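PDB 6UYH: prolyl-tRNA synthetase from Naegleria fowleri, which probably charges tRNA(Pro) with proline in an ATP-dependent reaction, and is bound here by the inhibitor halofuginone and an ATP analogue. Local coordinates for residues P118-I123 with L142-N147. Numbering follows the deposited sequence.
Sequences PTSETI and LNQWTN. With HFG (7-bromo-6-chloro-3-{3-[(2R,3S)-3-hydroxypiperidin-2-yl]-2-oxopropyl}quinazolin-4(3H)-one), chain D.
The backbones of Ser-120 and Gln-144 stay well apart, their CA atoms 9.6 Å from each other, and the two side chains reach across the gap. Ser-120 stands just before helix 121-131, at its N-cap position, but its hydroxyl makes no capping bond. Ser-120 OG lies 3.1 Å from Gln-144 NE2, but the angle is too poor for a hydrogen bond. Both atoms are hydrogen-bonded to Glu-169 OE1, so one carboxylate oxygen joins the two side chains. Beyond CG the Gln-144 chain runs extended (chi2 179°), which carries its amide to the serine. The other end of that amide, OE1, takes the backbone NH of Phe-76. The buried glutamine is thus held at both polar ends.

The sequence neighbours of Ser-120, Thr-119 and Glu-121, both bind the piperidine nitrogen of halofuginone. N1' of halofuginone donates to Glu-121 OE2 at 2.6 Å and to Thr-119 OG1 at 2.9 Å. Thr-119 OG1 in turn donates to Glu-121 OE1 at 2.6 Å, on the syn side and 16° out of the carboxylate plane. This bond ties the two ligand-binding groups together. Pro-118 packs against the halogenated ring, and Pro-118 CB lies 3.6 Å from C7 of halofuginone.

The contact lies in the class II synthetase core. Strand 140-149 runs between strand 72-73, its parallel partner, and antiparallel strand 164-174, which supplies Glu-169. The turn into helix 121-131, with the first residue of the helix, supplies part of the inhibitor site, which His-240 helps to complete, and Ser-120 links it through Glu-169 to strands 140-149 and 164-174.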
loop_
_atom_site.group_PDB
_atom_site.type_symbol
_atom_site.label_atom_id
_atom_site.label_comp_id
_atom_site.label_asym_id
_atom_site.label_seq_id
_atom_site.Cartn_x
_atom_site.Cartn_y
_atom_site.Cartn_z
ATOM N N PRO A 118 -1.141 16.442 -3.670
ATOM C CA PRO A 118 -0.427 16.412 -4.959
ATOM C C PRO A 118 1.033 16.017 -4.793
ATOM O O PRO A 118 1.756 15.786 -5.767
ATOM C CB PRO A 118 -0.551 17.856 -5.443
ATOM C CG PRO A 118 -0.490 18.649 -4.161
ATOM C CD PRO A 118 -1.154 17.800 -3.088
ATOM N N THR A 119 1.451 15.991 -3.526
ATOM C CA THR A 119 2.779 15.706 -2.987
ATOM C C THR A 119 2.680 16.121 -1.521
ATOM O O THR A 119 1.759 16.870 -1.171
ATOM C CB THR A 119 3.910 16.438 -3.731
ATOM O OG1 THR A 119 5.164 16.064 -3.144
ATOM C CG2 THR A 119 3.744 17.957 -3.633
ATOM N N SER A 120 3.575 15.655 -0.641
ATOM C CA SER A 120 3.312 15.780 0.794
ATOM C C SER A 120 4.244 16.720 1.565
ATOM O O SER A 120 4.213 16.698 2.801
ATOM C CB SER A 120 3.327 14.398 1.446
ATOM O OG SER A 120 2.306 13.605 0.868
ATOM N N GLU A 121 5.041 17.561 0.891
ATOM C CA GLU A 121 5.899 18.495 1.623
ATOM C C GLU A 121 5.110 19.318 2.643
ATOM O O GLU A 121 5.516 19.437 3.807
ATOM C CB GLU A 121 6.615 19.439 0.656
ATOM C CG GLU A 121 7.829 18.840 -0.054
ATOM C CD GLU A 121 7.460 18.022 -1.277
ATOM O OE1 GLU A 121 6.259 17.906 -1.600
ATOM O OE2 GLU A 121 8.381 17.492 -1.926
ATOM N N THR A 122 3.989 19.921 2.216
ATOM C CA THR A 122 3.239 20.806 3.111
ATOM C C THR A 122 2.383 20.035 4.106
ATOM O O THR A 122 1.891 20.633 5.075
ATOM C CB THR A 122 2.342 21.776 2.327
ATOM O OG1 THR A 122 1.330 21.047 1.618
ATOM C CG2 THR A 122 3.170 22.628 1.352
ATOM N N ILE A 123 2.209 18.729 3.880
ATOM C CA ILE A 123 1.485 17.848 4.793
ATOM C C ILE A 123 2.406 17.349 5.903
ATOM O O ILE A 123 1.973 17.180 7.047
ATOM C CB ILE A 123 0.886 16.670 3.996
ATOM C CG1 ILE A 123 -0.100 17.191 2.946
ATOM C CG2 ILE A 123 0.230 15.624 4.927
ATOM C CD1 ILE A 123 -0.668 16.092 2.037
ATOM N N LEU A 142 11.865 9.388 6.409
ATOM C CA LEU A 142 10.559 8.746 6.320
ATOM C C LEU A 142 10.168 8.561 4.861
ATOM O O LEU A 142 10.584 9.322 3.986
ATOM C CB LEU A 142 9.500 9.574 7.042
ATOM C CG LEU A 142 9.793 9.895 8.517
ATOM C CD1 LEU A 142 8.679 10.755 9.117
ATOM C CD2 LEU A 142 10.010 8.620 9.355
ATOM N N ASN A 143 9.345 7.548 4.611
ATOM C CA ASN A 143 8.898 7.208 3.270
ATOM C C ASN A 143 7.431 6.813 3.344
ATOM O O ASN A 143 6.979 6.287 4.363
ATOM C CB ASN A 143 9.742 6.054 2.691
ATOM C CG ASN A 143 9.226 5.560 1.369
ATOM O OD1 ASN A 143 9.387 6.231 0.346
ATOM N ND2 ASN A 143 8.599 4.378 1.369
ATOM N N GLN A 144 6.680 7.081 2.280
ATOM C CA GLN A 144 5.333 6.520 2.231
ATOM C C GLN A 144 4.971 6.118 0.807
ATOM O O GLN A 144 5.361 6.778 -0.157
ATOM C CB GLN A 144 4.278 7.484 2.810
ATOM C CG GLN A 144 4.297 8.895 2.257
ATOM C CD GLN A 144 3.210 9.761 2.880
ATOM O OE1 GLN A 144 2.777 9.509 4.002
ATOM N NE2 GLN A 144 2.769 10.790 2.152
ATOM N N TRP A 145 4.241 5.001 0.701
ATOM C CA TRP A 145 3.677 4.496 -0.547
ATOM C C TRP A 145 2.218 4.939 -0.595
ATOM O O TRP A 145 1.405 4.473 0.212
ATOM C CB TRP A 145 3.782 2.969 -0.603
ATOM C CG TRP A 145 5.183 2.470 -0.567
ATOM C CD1 TRP A 145 5.906 2.109 0.536
ATOM C CD2 TRP A 145 6.032 2.258 -1.693
ATOM N NE1 TRP A 145 7.162 1.695 0.162
ATOM C CE2 TRP A 145 7.270 1.792 -1.202
ATOM C CE3 TRP A 145 5.877 2.445 -3.071
ATOM C CZ2 TRP A 145 8.343 1.493 -2.039
ATOM C CZ3 TRP A 145 6.929 2.145 -3.900
ATOM C CH2 TRP A 145 8.156 1.678 -3.383
ATOM N N THR A 146 1.887 5.850 -1.516
ATOM C CA THR A 146 0.594 6.524 -1.486
ATOM C C THR A 146 0.077 6.758 -2.896
ATOM O O THR A 146 0.819 6.671 -3.887
ATOM C CB THR A 146 0.652 7.901 -0.786
ATOM O OG1 THR A 146 1.383 8.817 -1.613
ATOM C CG2 THR A 146 1.338 7.840 0.544
ATOM N N ASN A 147 -1.206 7.120 -2.973
ATOM C CA ASN A 147 -1.757 7.689 -4.198
ATOM C C ASN A 147 -1.623 9.211 -4.200
ATOM O O ASN A 147 -1.557 9.853 -3.157
ATOM C CB ASN A 147 -3.221 7.262 -4.408
ATOM C CG ASN A 147 -4.125 7.607 -3.248
ATOM O OD1 ASN A 147 -3.682 7.851 -2.133
ATOM N ND2 ASN A 147 -5.424 7.599 -3.512
HETATM O "O4'" HFG D . 6.231 16.901 -6.001
HETATM C C21 HFG D . 7.172 17.612 -6.285
HETATM C "C3'" HFG D . 8.498 17.508 -5.567
HETATM C "C2'" HFG D . 8.815 16.141 -4.945
HETATM N "N1'" HFG D . 7.918 15.806 -3.832
HETATM C "C6'" HFG D . 8.325 14.571 -3.151
HETATM C "C5'" HFG D . 8.345 13.392 -4.087
HETATM C "C4'" HFG D . 9.214 13.695 -5.311
HETATM C C39 HFG D . 8.796 15.000 -5.963
HETATM O "O7'" HFG D . 9.678 15.298 -7.050
HETATM C "C1'" HFG D . 7.061 18.679 -7.384
HETATM N N3 HFG D . 5.674 19.067 -7.630
HETATM C C4 HFG D . 5.017 19.786 -6.640
HETATM O O11 HFG D . 5.591 20.124 -5.620
HETATM C C10 HFG D . 3.601 20.039 -6.933
HETATM C C5 HFG D . 2.818 20.763 -6.035
HETATM C C2 HFG D . 5.036 18.655 -8.769
HETATM N N1 HFG D . 3.797 18.841 -9.055
HETATM C C9 HFG D . 3.041 19.537 -8.110
HETATM C C8 HFG D . 1.680 19.712 -8.358
HETATM C C7 HFG D . 0.911 20.409 -7.441
HETATM BR BR1 HFG D . -0.951 20.536 -7.757
HETATM C C6 HFG D . 1.478 20.956 -6.309
HETATM CL CL1 HFG D . 0.544 21.944 -5.225
#